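Side-chain contact in putative phosphatase (DUF442) (Shewanella putrefaciens CN-32, PDB 3GXH), which is a putative phosphatase of the tyrosine and dual-specificity phosphatase clan, probably hydrolysing phosphate esters: residues T132-E137 and P142-L147. Numbering follows the deposited sequence.
Sequences TPWNDE and PKWQAL
Trp134 and Trp144 make the whole of this contact, indole against indole. The leading atom is Trp134 CH2, at the far corner of the six-membered ring, which lies 3.6 Å from Trp144 CD2. Trp134 CH2 stands 3.4 Å above the plane of the Trp144 ring, offset toward its rim, while Trp144 CD2 lies at the edge of the Trp134 ring, near its plane. The planes are inclined at 59°, and the centroids of the Trp134 six-membered ring and the Trp144 five-membered ring are 5.3 Å apart. The pair is therefore oblique, neither a parallel stack nor a true T. Trp134 CZ2 also reaches Trp144 CE3 at 4.0 Å.

With each CB already pointing at the other segment, CG anti to its carbonyl carbon (chi1 near -75° in both) and the chi2 turn carry each indole out to its partner, and the side chains cross at about a right angle. Trp134 closes the 3-10 segment 132-134 and begins a type I' turn; Trp144 lies in the first turn of helix 142-154. Helix 108-120 touches both rings, through Ser111 on Trp134 and Arg109 and Ala112 on Trp144, so the pair sits where that helix, helix 142-154 and the loop after helix 127-130 meet.

Both indole N-H groups are engaged elsewhere, Trp134 NE1 with Tyr108 O and Trp144 NE1 with Trp77 O. These bonds probably help fix the rotation of each ring, and the buried carbon surfaces of the two indoles meet through dispersion and hydrophobic contact alone.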
ATOM      1  N   THR A 132      -8.160   8.910   1.341  1.00 15.54           N
ATOM      2  CA  THR A 132      -9.024   9.116   2.500  1.00 14.80           C
ATOM      3  C   THR A 132      -8.271   9.038   3.848  1.00 13.95           C
ATOM      4  O   THR A 132      -8.520   9.848   4.730  1.00 13.87           O
ATOM      5  CB  THR A 132     -10.263   8.166   2.409  1.00 19.26           C
ATOM      6  OG1 THR A 132     -11.136   8.658   1.370  1.00 21.34           O
ATOM      7  CG2 THR A 132     -11.030   8.134   3.727  1.00 18.47           C
ATOM      8  N   PRO A 133      -7.309   8.110   3.990  1.00 16.98           N
ATOM      9  CA  PRO A 133      -6.603   8.027   5.259  1.00 16.40           C
ATOM     10  C   PRO A 133      -5.820   9.236   5.631  1.00 19.02           C
ATOM     11  O   PRO A 133      -5.504   9.394   6.797  1.00 22.09           O
ATOM     12  CB  PRO A 133      -5.649   6.834   5.047  1.00 18.05           C
ATOM     13  CG  PRO A 133      -6.389   5.962   4.082  1.00 20.60           C
ATOM     14  CD  PRO A 133      -6.952   6.967   3.119  1.00 18.45           C
ATOM     15  N   TRP A 134      -5.517  10.106   4.665  1.00 16.63           N
ATOM     16  CA  TRP A 134      -4.788  11.338   4.904  1.00 16.87           C
ATOM     17  C   TRP A 134      -5.612  12.366   5.639  1.00 22.52           C
ATOM     18  O   TRP A 134      -5.079  13.354   6.102  1.00 23.47           O
ATOM     19  CB  TRP A 134      -4.203  11.955   3.597  1.00 15.48           C
ATOM     20  CG  TRP A 134      -3.046  11.187   3.114  1.00 11.91           C
ATOM     21  CD1 TRP A 134      -3.073   9.931   2.593  1.00 13.11           C
ATOM     22  CD2 TRP A 134      -1.671  11.597   3.099  1.00 10.09           C
ATOM     23  NE1 TRP A 134      -1.812   9.543   2.245  1.00 10.90           N
ATOM     24  CE2 TRP A 134      -0.924  10.520   2.582  1.00 11.17           C
ATOM     25  CE3 TRP A 134      -0.987  12.739   3.534  1.00 10.95           C
ATOM     26  CZ2 TRP A 134       0.452  10.562   2.466  1.00 12.92           C
ATOM     27  CZ3 TRP A 134       0.396  12.779   3.384  1.00 12.72           C
ATOM     28  CH2 TRP A 134       1.093  11.711   2.848  1.00 11.78           C
ATOM     29  N   ASN A 135      -6.928  12.145   5.674  1.00 22.64           N
ATOM     30  CA  ASN A 135      -7.822  13.026   6.379  1.00 29.80           C
ATOM     31  C   ASN A 135      -7.535  14.464   6.045  1.00 27.55           C
ATOM     32  O   ASN A 135      -7.457  15.304   6.947  1.00 29.60           O
ATOM     33  CB  ASN A 135      -7.684  12.772   7.886  1.00 30.15           C
ATOM     34  CG  ASN A 135      -8.918  13.130   8.626  1.00 41.69           C
ATOM     35  OD1 ASN A 135      -8.907  14.021   9.475  1.00 49.14           O
ATOM     36  ND2 ASN A 135     -10.020  12.470   8.285  1.00 52.29           N
ATOM     37  N   ASP A 136      -7.361  14.743   4.754  1.00 23.50           N
ATOM     38  CA  ASP A 136      -7.042  16.067   4.237  1.00 26.64           C
ATOM     39  C   ASP A 136      -5.745  16.765   4.760  1.00 26.95           C
ATOM     40  O   ASP A 136      -5.658  17.991   4.755  1.00 27.53           O
ATOM     41  CB  ASP A 136      -8.243  17.009   4.429  1.00 27.63           C
ATOM     42  N   GLU A 137      -4.734  15.992   5.166  1.00 24.30           N
ATOM     43  CA  GLU A 137      -3.501  16.546   5.758  1.00 20.94           C
ATOM     44  C   GLU A 137      -2.355  16.654   4.754  1.00 17.38           C
ATOM     45  O   GLU A 137      -1.238  17.006   5.105  1.00 19.03           O
ATOM     46  CB  GLU A 137      -3.033  15.641   6.912  1.00 17.63           C
ATOM     47  CG  GLU A 137      -3.978  15.661   8.115  1.00 15.66           C
ATOM     48  CD  GLU A 137      -3.860  14.442   9.002  1.00 13.15           C
ATOM     49  OE1 GLU A 137      -2.915  13.652   8.850  1.00 16.58           O
ATOM     50  OE2 GLU A 137      -4.738  14.302   9.884  1.00 19.15           O
ATOM     51  N   PRO A 142       4.797  19.046   2.880  1.00 14.89           N
ATOM     52  CA  PRO A 142       5.215  19.484   1.546  1.00 13.43           C
ATOM     53  C   PRO A 142       6.114  18.511   0.817  1.00 13.55           C
ATOM     54  O   PRO A 142       6.147  18.549  -0.432  1.00 15.10           O
ATOM     55  CB  PRO A 142       5.987  20.809   1.814  1.00 16.06           C
ATOM     56  CG  PRO A 142       6.206  20.870   3.283  1.00 16.69           C
ATOM     57  CD  PRO A 142       5.137  20.032   3.929  1.00 15.72           C
ATOM     58  N   LYS A 143       6.874  17.672   1.523  1.00 12.59           N
ATOM     59  CA  LYS A 143       7.724  16.709   0.824  1.00 14.60           C
ATOM     60  C   LYS A 143       6.849  15.698   0.094  1.00 14.16           C
ATOM     61  O   LYS A 143       7.177  15.249  -1.009  1.00 13.50           O
ATOM     62  CB  LYS A 143       8.660  15.985   1.752  1.00 17.19           C
ATOM     63  CG  LYS A 143       9.516  16.911   2.601  1.00 26.56           C
ATOM     64  CD  LYS A 143      10.957  16.918   2.211  1.00 39.74           C
ATOM     65  CE  LYS A 143      11.817  17.501   3.355  1.00 43.99           C
ATOM     66  NZ  LYS A 143      11.696  16.789   4.682  1.00 42.26           N
ATOM     67  N   TRP A 144       5.760  15.302   0.744  1.00 12.74           N
ATOM     68  CA  TRP A 144       4.760  14.423   0.120  1.00 13.43           C
ATOM     69  C   TRP A 144       4.044  15.114  -1.032  1.00 11.27           C
ATOM     70  O   TRP A 144       3.850  14.539  -2.080  1.00 11.88           O
ATOM     71  CB  TRP A 144       3.788  13.818   1.154  1.00 13.11           C
ATOM     72  CG  TRP A 144       4.468  12.705   1.896  1.00 11.50           C
ATOM     73  CD1 TRP A 144       5.203  12.806   3.013  1.00 12.57           C
ATOM     74  CD2 TRP A 144       4.457  11.319   1.525  1.00 10.42           C
ATOM     75  NE1 TRP A 144       5.729  11.560   3.342  1.00 13.28           N
ATOM     76  CE2 TRP A 144       5.261  10.635   2.444  1.00 12.01           C
ATOM     77  CE3 TRP A 144       3.898  10.617   0.471  1.00 11.47           C
ATOM     78  CZ2 TRP A 144       5.477   9.261   2.372  1.00 10.78           C
ATOM     79  CZ3 TRP A 144       4.115   9.227   0.408  1.00 11.04           C
ATOM     80  CH2 TRP A 144       4.947   8.586   1.309  1.00 13.16           C
ATOM     81  N   GLN A 145       3.658  16.368  -0.859  1.00 12.56           N
ATOM     82  CA  GLN A 145       3.033  17.109  -1.930  0.50 14.02           C
ATOM     83  C   GLN A 145       3.958  17.123  -3.135  1.00 12.15           C
ATOM     84  O   GLN A 145       3.543  16.914  -4.304  1.00 13.59           O
ATOM     85  CB  GLN A 145       2.796  18.542  -1.477  0.50 14.63           C
ATOM     86  CG  GLN A 145       1.570  18.725  -0.635  0.50 14.94           C
ATOM     87  CD  GLN A 145       1.304  20.185  -0.352  0.50 24.37           C
ATOM     88  OE1 GLN A 145       2.085  20.840   0.331  0.50 29.73           O
ATOM     89  NE2 GLN A 145       0.193  20.706  -0.879  0.50 21.21           N
ATOM     90  N   ALA A 146       5.238  17.422  -2.887  1.00 11.20           N
ATOM     91  CA  ALA A 146       6.215  17.544  -3.963  1.00 13.04           C
ATOM     92  C   ALA A 146       6.416  16.230  -4.701  1.00 13.05           C
ATOM     93  O   ALA A 146       6.521  16.190  -5.933  1.00 11.72           O
ATOM     94  CB  ALA A 146       7.594  18.047  -3.417  1.00 15.62           C
ATOM     95  N   LEU A 147       6.453  15.149  -3.958  1.00 12.52           N
ATOM     96  CA  LEU A 147       6.576  13.792  -4.513  1.00 12.72           C
ATOM     97  C   LEU A 147       5.401  13.525  -5.441  1.00 12.32           C
ATOM     98  O   LEU A 147       5.573  13.093  -6.606  1.00 13.30           O
ATOM     99  CB  LEU A 147       6.623  12.724  -3.427  1.00 14.22           C
ATOM    100  CG  LEU A 147       6.690  11.274  -3.916  1.00 14.76           C
ATOM    101  CD1 LEU A 147       8.036  11.001  -4.556  1.00 20.73           C
ATOM    102  CD2 LEU A 147       6.378  10.306  -2.774  1.00 17.40           C
TER